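Local coordinates for protein carbonic anhydrase (Neosartorya fumigata, PDB 7COI) that probably catalyses the reversible hydration of carbon dioxide to hydrogencarbonate and a proton, using one zinc ion per subunit, at residues V108-E113 with R163-K168; V146-D151 with D194-P199; I198-L203 with E225-E230. One frame throughout, in Å; residues are numbered along the deposited sequence.

Interaction 1: V108-E113 with R163-K168. With ACT (acetate ion), chain G.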
loop_
_atom_site.group_PDB
_atom_site.type_symbol
_atom_site.label_atom_id
_atom_site.label_comp_id
_atom_site.label_asym_id
_atom_site.label_seq_id
_atom_site.Cartn_x
_atom_site.Cartn_y
_atom_site.Cartn_z
ATOM N N VAL A 108 4.850 11.477 30.771
ATOM C CA VAL A 108 6.342 11.383 30.771
ATOM C C VAL A 108 6.755 10.289 29.795
ATOM O O VAL A 108 7.828 10.404 29.221
ATOM C CB VAL A 108 6.896 11.143 32.186
ATOM C CG1 VAL A 108 8.406 10.929 32.172
ATOM C CG2 VAL A 108 6.517 12.267 33.128
ATOM N N GLY A 109 5.959 9.240 29.641
ATOM C CA GLY A 109 6.218 8.235 28.588
ATOM C C GLY A 109 5.317 7.041 28.753
ATOM O O GLY A 109 4.993 6.698 29.917
ATOM N N GLN A 110 4.879 6.448 27.645
ATOM C CA GLN A 110 4.063 5.223 27.707
ATOM C C GLN A 110 4.977 4.000 27.831
ATOM O O GLN A 110 6.066 4.012 27.224
ATOM C CB GLN A 110 3.170 5.110 26.462
ATOM C CG GLN A 110 3.953 4.805 25.190
ATOM C CD GLN A 110 3.063 4.712 23.974
ATOM O OE1 GLN A 110 2.015 4.055 24.010
ATOM N NE2 GLN A 110 3.554 5.278 22.883
ATOM N N HIS A 111 4.500 2.972 28.510
ATOM C CA HIS A 111 5.181 1.664 28.684
ATOM C C HIS A 111 4.160 0.547 28.601
ATOM O O HIS A 111 4.086 -0.299 29.479
ATOM C CB HIS A 111 5.940 1.688 30.035
ATOM C CG HIS A 111 7.060 2.661 30.022
ATOM N ND1 HIS A 111 6.919 3.947 30.514
ATOM C CD2 HIS A 111 8.324 2.581 29.545
ATOM C CE1 HIS A 111 8.056 4.612 30.355
ATOM N NE2 HIS A 111 8.932 3.798 29.771
ATOM N N PRO A 112 3.328 0.453 27.538
ATOM C CA PRO A 112 2.368 -0.632 27.463
ATOM C C PRO A 112 3.111 -1.950 27.251
ATOM O O PRO A 112 4.103 -1.963 26.544
ATOM C CB PRO A 112 1.547 -0.276 26.204
ATOM C CG PRO A 112 2.495 0.489 25.379
ATOM C CD PRO A 112 3.306 1.315 26.357
ATOM N N GLU A 113 2.561 -3.025 27.764
ATOM C CA GLU A 113 3.151 -4.376 27.595
ATOM C C GLU A 113 2.400 -5.157 26.515
ATOM O O GLU A 113 2.810 -6.308 26.219
ATOM C CB GLU A 113 3.072 -5.102 28.939
ATOM C CG GLU A 113 3.789 -4.372 30.040
ATOM C CD GLU A 113 4.162 -5.222 31.258
ATOM O OE1 GLU A 113 4.117 -6.497 31.189
ATOM O OE2 GLU A 113 4.523 -4.611 32.267
ATOM N N ARG A 163 9.819 -3.236 18.523
ATOM C CA ARG A 163 11.232 -2.811 18.620
ATOM C C ARG A 163 11.361 -1.659 19.613
ATOM O O ARG A 163 12.312 -1.681 20.423
ATOM C CB ARG A 163 11.815 -2.419 17.265
ATOM C CG ARG A 163 13.279 -1.979 17.318
ATOM C CD ARG A 163 13.900 -1.772 15.949
ATOM N NE ARG A 163 13.812 -2.965 15.111
ATOM C CZ ARG A 163 14.616 -4.046 15.235
ATOM N NH1 ARG A 163 15.539 -4.097 16.187
ATOM N NH2 ARG A 163 14.485 -5.092 14.438
ATOM N N HIS A 164 10.478 -0.659 19.550
ATOM C CA HIS A 164 10.659 0.616 20.273
ATOM C C HIS A 164 9.994 0.539 21.658
ATOM O O HIS A 164 10.667 0.842 22.628
ATOM C CB HIS A 164 10.241 1.777 19.394
ATOM C CG HIS A 164 11.111 1.878 18.194
ATOM N ND1 HIS A 164 12.436 2.239 18.293
ATOM C CD2 HIS A 164 10.887 1.613 16.890
ATOM C CE1 HIS A 164 12.978 2.238 17.081
ATOM N NE2 HIS A 164 12.038 1.854 16.200
ATOM N N LEU A 165 8.753 0.079 21.787
ATOM C CA LEU A 165 8.112 -0.013 23.116
ATOM C C LEU A 165 8.443 -1.360 23.779
ATOM O O LEU A 165 8.182 -1.482 24.984
ATOM C CB LEU A 165 6.596 0.180 22.947
ATOM C CG LEU A 165 6.179 1.548 22.396
ATOM C CD1 LEU A 165 4.655 1.630 22.281
ATOM C CD2 LEU A 165 6.722 2.697 23.245
ATOM N N ARG A 166 8.932 -2.348 23.039
ATOM C CA ARG A 166 9.274 -3.694 23.568
ATOM C C ARG A 166 8.084 -4.301 24.307
ATOM O O ARG A 166 8.229 -4.816 25.458
ATOM C CB ARG A 166 10.538 -3.606 24.428
ATOM C CG ARG A 166 11.779 -3.217 23.641
ATOM C CD ARG A 166 13.030 -3.046 24.507
ATOM N NE ARG A 166 13.339 -4.252 25.256
ATOM C CZ ARG A 166 14.003 -5.312 24.781
ATOM N NH1 ARG A 166 14.453 -5.314 23.536
ATOM N NH2 ARG A 166 14.212 -6.361 25.568
ATOM N N VAL A 167 6.921 -4.326 23.667
ATOM C CA VAL A 167 5.752 -5.011 24.260
ATOM C C VAL A 167 6.115 -6.471 24.509
ATOM O O VAL A 167 6.937 -7.043 23.757
ATOM C CB VAL A 167 4.509 -4.875 23.348
ATOM C CG1 VAL A 167 4.071 -3.428 23.229
ATOM C CG2 VAL A 167 4.738 -5.459 21.963
ATOM N N LYS A 168 5.471 -7.080 25.481
ATOM C CA LYS A 168 5.697 -8.508 25.823
ATOM C C LYS A 168 4.678 -9.387 25.118
ATOM O O LYS A 168 4.919 -10.614 25.005
ATOM C CB LYS A 168 5.608 -8.673 27.341
ATOM C CG LYS A 168 6.697 -7.965 28.128
ATOM C CD LYS A 168 6.785 -8.412 29.578
ATOM C CE LYS A 168 7.897 -7.709 30.327
ATOM N NZ LYS A 168 7.751 -6.241 30.217
HETATM C C ACT G . 3.054 6.894 19.176
HETATM O O ACT G . 3.031 6.016 19.995
HETATM O OXT ACT G . 2.648 8.212 19.612
HETATM C CH3 ACT G . 3.438 6.690 17.735
HETATM O O HOH W 1 6.399 -0.641 26.701
#
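Gln110 lies across the branched end of Leu165 at about a right angle, its NE2 3.9 Å from Leu165 CD1 and its CG near the other methyl, CD2. With chi1 at 70°, CG fits between the backbone N and the carbonyl carbon, and the extended chain beyond it carries the amide past the leucine. NE2 donates to O of an acetate ion, probably from the crystallisation liquor, at 3.0 Å, and OE1 is bonded to Ser122 of the second subunit. Pro112 brings its CG to within 3.9 Å of Leu165 CD1, and Phe138 touches all three side chains. Beside the proline and leucine a water joins the backbones, donating to Pro112 O at 2.7 Å and to Leu165 O at 2.6 Å. Further on, Lys168 N gives a 2.9 Å hydrogen bond to Glu113 O, while Val167 CB packs 3.6 Å from that same Glu113 O. The side chains of Glu113 and Lys168 extend in company, both heading in one direction, but Glu113 OE1 and Lys168 NZ form only a long salt bridge of 3.8 Å. Glu113 and His169 continue the backbone bonding, so the two loops meet where parallel strands 114-119 and 169-175 begin. The second of these strands ends the beta-alpha-beta crossover through helix 152-164 in the beta-class carbonic anhydrase fold.

Interaction 2: V146-D151 with D194-P199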
loop_
_atom_site.group_PDB
_atom_site.type_symbol
_atom_site.label_atom_id
_atom_site.label_comp_id
_atom_site.label_asym_id
_atom_site.label_seq_id
_atom_site.Cartn_x
_atom_site.Cartn_y
_atom_site.Cartn_z
ATOM N N VAL A 146 -7.356 -7.600 9.739
ATOM C CA VAL A 146 -6.632 -8.322 8.655
ATOM C C VAL A 146 -5.171 -7.889 8.677
ATOM O O VAL A 146 -4.885 -6.686 8.754
ATOM C CB VAL A 146 -7.272 -8.076 7.278
ATOM C CG1 VAL A 146 -6.456 -8.679 6.142
ATOM C CG2 VAL A 146 -8.677 -8.618 7.246
ATOM N N ILE A 147 -4.266 -8.861 8.633
ATOM C CA ILE A 147 -2.813 -8.604 8.472
ATOM C C ILE A 147 -2.421 -8.924 7.044
ATOM O O ILE A 147 -2.206 -10.111 6.726
ATOM C CB ILE A 147 -1.958 -9.381 9.490
ATOM C CG1 ILE A 147 -2.506 -9.226 10.911
ATOM C CG2 ILE A 147 -0.503 -8.971 9.377
ATOM C CD1 ILE A 147 -1.465 -9.134 11.980
ATOM N N HIS A 148 -2.324 -7.899 6.198
ATOM C CA HIS A 148 -1.677 -8.012 4.875
ATOM C C HIS A 148 -0.190 -7.972 5.150
ATOM O O HIS A 148 0.267 -7.025 5.772
ATOM C CB HIS A 148 -2.064 -6.854 3.953
ATOM C CG HIS A 148 -3.494 -6.857 3.544
ATOM N ND1 HIS A 148 -3.899 -7.355 2.334
ATOM C CD2 HIS A 148 -4.595 -6.350 4.148
ATOM C CE1 HIS A 148 -5.209 -7.179 2.236
ATOM N NE2 HIS A 148 -5.650 -6.573 3.313
ATOM N N PRO A 149 0.591 -8.972 4.701
ATOM C CA PRO A 149 2.017 -9.017 5.014
ATOM C C PRO A 149 2.777 -7.720 4.722
ATOM O O PRO A 149 3.574 -7.339 5.541
ATOM C CB PRO A 149 2.526 -10.139 4.092
ATOM C CG PRO A 149 1.338 -11.060 3.939
ATOM C CD PRO A 149 0.141 -10.131 3.899
ATOM N N ALA A 150 2.510 -7.077 3.598
ATOM C CA ALA A 150 3.263 -5.877 3.174
ATOM C C ALA A 150 2.487 -4.575 3.424
ATOM O O ALA A 150 2.929 -3.533 2.915
ATOM C CB ALA A 150 3.626 -6.026 1.723
ATOM N N ASP A 151 1.439 -4.613 4.245
ATOM C CA ASP A 151 0.683 -3.394 4.644
ATOM C C ASP A 151 1.572 -2.522 5.524
ATOM O O ASP A 151 1.993 -2.969 6.618
ATOM C CB ASP A 151 -0.612 -3.786 5.343
ATOM C CG ASP A 151 -1.338 -2.634 6.008
ATOM O OD1 ASP A 151 -1.268 -1.510 5.476
ATOM O OD2 ASP A 151 -1.909 -2.880 7.059
ATOM N N ASP A 194 -12.808 -4.359 -1.658
ATOM C CA ASP A 194 -12.515 -5.637 -2.350
ATOM C C ASP A 194 -11.048 -6.015 -2.191
ATOM O O ASP A 194 -10.755 -7.124 -1.758
ATOM C CB ASP A 194 -12.913 -5.597 -3.819
ATOM C CG ASP A 194 -14.419 -5.602 -4.052
ATOM O OD1 ASP A 194 -15.174 -5.642 -3.080
ATOM O OD2 ASP A 194 -14.819 -5.558 -5.233
ATOM N N PRO A 195 -10.052 -5.177 -2.550
ATOM C CA PRO A 195 -8.662 -5.573 -2.338
ATOM C C PRO A 195 -8.351 -5.812 -0.860
ATOM O O PRO A 195 -7.549 -6.715 -0.542
ATOM C CB PRO A 195 -7.824 -4.449 -2.984
ATOM C CG PRO A 195 -8.795 -3.278 -3.117
ATOM C CD PRO A 195 -10.166 -3.901 -3.273
ATOM N N TRP A 196 -8.913 -4.991 0.008
ATOM C CA TRP A 196 -8.667 -5.097 1.456
ATOM C C TRP A 196 -9.066 -6.506 1.937
ATOM O O TRP A 196 -8.348 -7.092 2.784
ATOM C CB TRP A 196 -9.401 -4.003 2.243
ATOM C CG TRP A 196 -9.095 -4.182 3.698
ATOM C CD1 TRP A 196 -9.869 -4.783 4.655
ATOM C CD2 TRP A 196 -7.854 -3.842 4.331
ATOM N NE1 TRP A 196 -9.202 -4.807 5.832
ATOM C CE2 TRP A 196 -7.944 -4.290 5.660
ATOM C CE3 TRP A 196 -6.670 -3.245 3.892
ATOM C CZ2 TRP A 196 -6.922 -4.100 6.584
ATOM C CZ3 TRP A 196 -5.631 -3.094 4.796
ATOM C CH2 TRP A 196 -5.770 -3.514 6.120
ATOM N N LEU A 197 -10.181 -7.021 1.426
ATOM C CA LEU A 197 -10.772 -8.290 1.925
ATOM C C LEU A 197 -10.171 -9.510 1.243
ATOM O O LEU A 197 -10.540 -10.624 1.640
ATOM C CB LEU A 197 -12.295 -8.241 1.728
ATOM C CG LEU A 197 -12.985 -7.195 2.610
ATOM C CD1 LEU A 197 -14.453 -7.095 2.236
ATOM C CD2 LEU A 197 -12.802 -7.474 4.087
ATOM N N ILE A 198 -9.249 -9.353 0.304
ATOM C CA ILE A 198 -8.721 -10.518 -0.463
ATOM C C ILE A 198 -8.228 -11.612 0.495
ATOM O O ILE A 198 -8.490 -12.795 0.215
ATOM C CB ILE A 198 -7.640 -10.090 -1.469
ATOM C CG1 ILE A 198 -8.252 -9.418 -2.684
ATOM C CG2 ILE A 198 -6.803 -11.297 -1.874
ATOM C CD1 ILE A 198 -7.219 -8.686 -3.551
ATOM N N PRO A 199 -7.453 -11.330 1.572
ATOM C CA PRO A 199 -6.964 -12.400 2.448
ATOM C C PRO A 199 -8.061 -13.289 3.040
ATOM O O PRO A 199 -7.834 -14.490 3.202
ATOM C CB PRO A 199 -6.214 -11.647 3.554
ATOM C CG PRO A 199 -5.710 -10.390 2.849
ATOM C CD PRO A 199 -6.875 -10.021 1.952
#
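With chi1 at -67°, His148 sets its CG anti to its carbonyl carbon and turns the imidazole toward helix 193-206; from that helix Trp196, with chi1 at 180°, extends its indole back over the loop. The edge of the imidazole then meets the face of the six-membered ring, the planes 51° apart and the centroids 4.4 Å. His148 CD2 comes 3.5 Å from Trp196 CZ3, so this is a tilted edge-to-face pair. His148 NE2 also donates to Trp196 O, a bent bond of 2.8 Å lying close to the imidazole plane. That oxygen sits at the kink of the helix, where Pro199 has no N-H and Leu200 N makes no bond to the turn before, and the histidine takes up a carbonyl there. Pro199 covers one face of the imidazole with its CG, 3.3 Å from His148 CE1. The ring is thus fixed by a bond, an aromatic face and a proline together. Val146 passes the indole in the opposite sense, its CB 4.1 Å from Trp196 CZ2, while its CG1 packs 3.8 Å from Pro199 CG. Trp196 NE1 is bonded to Ile143 O. At the indole edge, Asp151 OD2 approaches CH2 of Trp196 with its carboxylate plane almost perpendicular to the ring, while OD1 bonds Ser153 N. Asp151 closes a type I beta turn from His148 and is the N-cap of helix 152-164. Pro149 packs on Ile198 of the third subunit. The side chain of Val146 is about 9 Å from the zinc ion, so helix 193-206 here covers the loop that follows strand 137-142 beside the metal site of the beta-class carbonic anhydrase fold.

Interaction 3: I198-L203 with E225-E230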
loop_
_atom_site.group_PDB
_atom_site.type_symbol
_atom_site.label_atom_id
_atom_site.label_comp_id
_atom_site.label_asym_id
_atom_site.label_seq_id
_atom_site.Cartn_x
_atom_site.Cartn_y
_atom_site.Cartn_z
ATOM N N ILE A 198 -9.249 -9.353 0.304
ATOM C CA ILE A 198 -8.721 -10.518 -0.463
ATOM C C ILE A 198 -8.228 -11.612 0.495
ATOM O O ILE A 198 -8.490 -12.795 0.215
ATOM C CB ILE A 198 -7.640 -10.090 -1.469
ATOM C CG1 ILE A 198 -8.252 -9.418 -2.684
ATOM C CG2 ILE A 198 -6.803 -11.297 -1.874
ATOM C CD1 ILE A 198 -7.219 -8.686 -3.551
ATOM N N PRO A 199 -7.453 -11.330 1.572
ATOM C CA PRO A 199 -6.964 -12.400 2.448
ATOM C C PRO A 199 -8.061 -13.289 3.040
ATOM O O PRO A 199 -7.834 -14.490 3.202
ATOM C CB PRO A 199 -6.214 -11.647 3.554
ATOM C CG PRO A 199 -5.710 -10.390 2.849
ATOM C CD PRO A 199 -6.875 -10.021 1.952
ATOM N N LEU A 200 -9.215 -12.689 3.332
ATOM C CA LEU A 200 -10.393 -13.415 3.838
ATOM C C LEU A 200 -10.957 -14.291 2.717
ATOM O O LEU A 200 -11.301 -15.438 3.016
ATOM C CB LEU A 200 -11.406 -12.419 4.369
ATOM C CG LEU A 200 -11.047 -11.779 5.703
ATOM C CD1 LEU A 200 -11.930 -10.581 5.969
ATOM C CD2 LEU A 200 -11.215 -12.789 6.820
ATOM N N ARG A 201 -11.021 -13.798 1.477
ATOM C CA ARG A 201 -11.495 -14.635 0.332
ATOM C C ARG A 201 -10.490 -15.742 0.027
ATOM O O ARG A 201 -10.925 -16.830 -0.387
ATOM C CB ARG A 201 -11.822 -13.785 -0.882
ATOM C CG ARG A 201 -13.005 -12.870 -0.696
ATOM C CD ARG A 201 -13.289 -12.138 -1.974
ATOM N NE ARG A 201 -14.363 -11.217 -1.706
ATOM C CZ ARG A 201 -15.639 -11.526 -1.787
ATOM N NH1 ARG A 201 -15.989 -12.733 -2.217
ATOM N NH2 ARG A 201 -16.546 -10.615 -1.485
ATOM N N GLN A 202 -9.194 -15.533 0.283
ATOM C CA GLN A 202 -8.196 -16.605 0.075
ATOM C C GLN A 202 -8.488 -17.744 1.079
ATOM O O GLN A 202 -8.426 -18.946 0.682
ATOM C CB GLN A 202 -6.781 -16.065 0.247
ATOM C CG GLN A 202 -6.404 -15.054 -0.843
ATOM C CD GLN A 202 -5.033 -14.485 -0.593
ATOM O OE1 GLN A 202 -4.675 -14.149 0.533
ATOM N NE2 GLN A 202 -4.246 -14.404 -1.646
ATOM N N LEU A 203 -8.776 -17.383 2.334
ATOM C CA LEU A 203 -9.138 -18.367 3.381
ATOM C C LEU A 203 -10.458 -19.040 3.007
ATOM O O LEU A 203 -10.551 -20.281 3.177
ATOM C CB LEU A 203 -9.225 -17.676 4.746
ATOM C CG LEU A 203 -7.895 -17.275 5.347
ATOM C CD1 LEU A 203 -8.116 -16.351 6.536
ATOM C CD2 LEU A 203 -7.094 -18.516 5.744
ATOM N N GLU A 225 -12.191 -16.941 13.007
ATOM C CA GLU A 225 -11.123 -17.721 13.696
ATOM C C GLU A 225 -9.975 -18.011 12.731
ATOM O O GLU A 225 -8.823 -17.878 13.149
ATOM C CB GLU A 225 -11.654 -19.057 14.225
ATOM C CG GLU A 225 -12.729 -18.872 15.266
ATOM C CD GLU A 225 -13.408 -20.150 15.725
ATOM O OE1 GLU A 225 -13.382 -21.134 14.967
ATOM O OE2 GLU A 225 -13.997 -20.134 16.819
ATOM N N LEU A 226 -10.284 -18.467 11.515
ATOM C CA LEU A 226 -9.250 -18.787 10.502
ATOM C C LEU A 226 -8.455 -17.512 10.192
ATOM O O LEU A 226 -7.232 -17.591 10.059
ATOM C CB LEU A 226 -9.909 -19.364 9.251
ATOM C CG LEU A 226 -10.463 -20.786 9.392
ATOM C CD1 LEU A 226 -11.287 -21.075 8.175
ATOM C CD2 LEU A 226 -9.341 -21.796 9.587
ATOM N N ASN A 227 -9.125 -16.363 10.185
ATOM C CA ASN A 227 -8.477 -15.045 9.915
ATOM C C ASN A 227 -7.522 -14.688 11.048
ATOM O O ASN A 227 -6.391 -14.186 10.774
ATOM C CB ASN A 227 -9.541 -13.985 9.667
ATOM C CG ASN A 227 -8.931 -12.648 9.328
ATOM O OD1 ASN A 227 -8.047 -12.592 8.474
ATOM N ND2 ASN A 227 -9.371 -11.602 10.032
ATOM N N VAL A 228 -7.920 -14.908 12.310
ATOM C CA VAL A 228 -7.029 -14.620 13.464
ATOM C C VAL A 228 -5.814 -15.538 13.337
ATOM O O VAL A 228 -4.696 -15.076 13.505
ATOM C CB VAL A 228 -7.756 -14.799 14.815
ATOM C CG1 VAL A 228 -6.771 -14.776 15.969
ATOM C CG2 VAL A 228 -8.856 -13.741 15.004
ATOM N N LYS A 229 -6.018 -16.811 13.040
ATOM C CA LYS A 229 -4.870 -17.766 12.998
ATOM C C LYS A 229 -3.913 -17.394 11.861
ATOM O O LYS A 229 -2.703 -17.449 12.047
ATOM C CB LYS A 229 -5.418 -19.184 12.884
ATOM C CG LYS A 229 -6.018 -19.712 14.173
ATOM C CD LYS A 229 -6.850 -20.969 13.952
ATOM C CE LYS A 229 -7.513 -21.483 15.213
ATOM N NZ LYS A 229 -8.502 -22.548 14.924
ATOM N N GLU A 230 -4.437 -17.036 10.699
ATOM C CA GLU A 230 -3.643 -16.619 9.524
ATOM C C GLU A 230 -2.912 -15.320 9.865
ATOM O O GLU A 230 -1.722 -15.173 9.467
ATOM C CB GLU A 230 -4.533 -16.479 8.284
ATOM C CG GLU A 230 -3.723 -16.392 6.994
ATOM C CD GLU A 230 -2.892 -17.638 6.679
ATOM O OE1 GLU A 230 -3.249 -18.727 7.210
ATOM O OE2 GLU A 230 -1.897 -17.509 5.910
#
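Leu200 and Leu203 press from helix 193-206 onto helix 216-236, a steep crossing of two helices in the beta-class carbonic anhydrase fold. The axes of 198-203 and 225-230 make an angle of 111° and come within 10.1 Å of each other. The contact is made by van der Waals touch alone, and it is tight at one end and slack at the other. On the tight side Leu200 lays its CD2 over the flat face of the Asn227 carboxamide, 3.4 Å from CG. Asn227 holds CG anti to its backbone N (chi1 -177°), which carries the amide across the methyl; ND2 gives a weak hydrogen bond to Ala144 O, so the polar end serves the loop after strand 137-142 while the carboxamide face serves the leucine. This end is buried and lies near the metal site, the Asn227 side chain being about 8 Å from the zinc ion. Next along, Leu203 inserts CD1 against the backbone of the facing helix, 3.6 Å from Asn227 CA and 3.8 Å from Leu226 O. The same methyl has Glu230 CB at 4.0 Å, so it is seated on one turn of helix. Toward the other edge the fit relaxes: Leu226 and Glu230 are partly exposed, and Leu226 CB stays 4.4 Å from Leu203 CD1. Leu226 also packs on His207. On another flank of helix 193-206, Gln202 is hydrogen-bonded through NE2 to Gln237 of the third subunit. Glu230 bends at chi2 (63°), folding its carboxylate back beside the leucine instead of straight outward, and its OE1 ends 4.1 Å from Leu203 CD2.

From the N terminus, 108-113 leads into strand 114-119, and interaction 1 closes a long loop when the chain returns at 163-168, after helix 152-164. Within that loop lies 146-151, whose partner 194-199 comes only later, so interactions 1 and 2 cross. Interaction 3, in series with interaction 1, begins where interaction 2 ends and closes the shorter excursion between helices 193-206 and 216-236. There they share Ile198 and Pro199, and Val146 CG2 packs on both Leu200 and Asn227 near the zinc site. Interaction 1 lies apart, its centre about 27 Å from that of interaction 2, at the start of the parallel strands. Interactions 1 and 2 touch the second subunit; 2 and 3 touch the third.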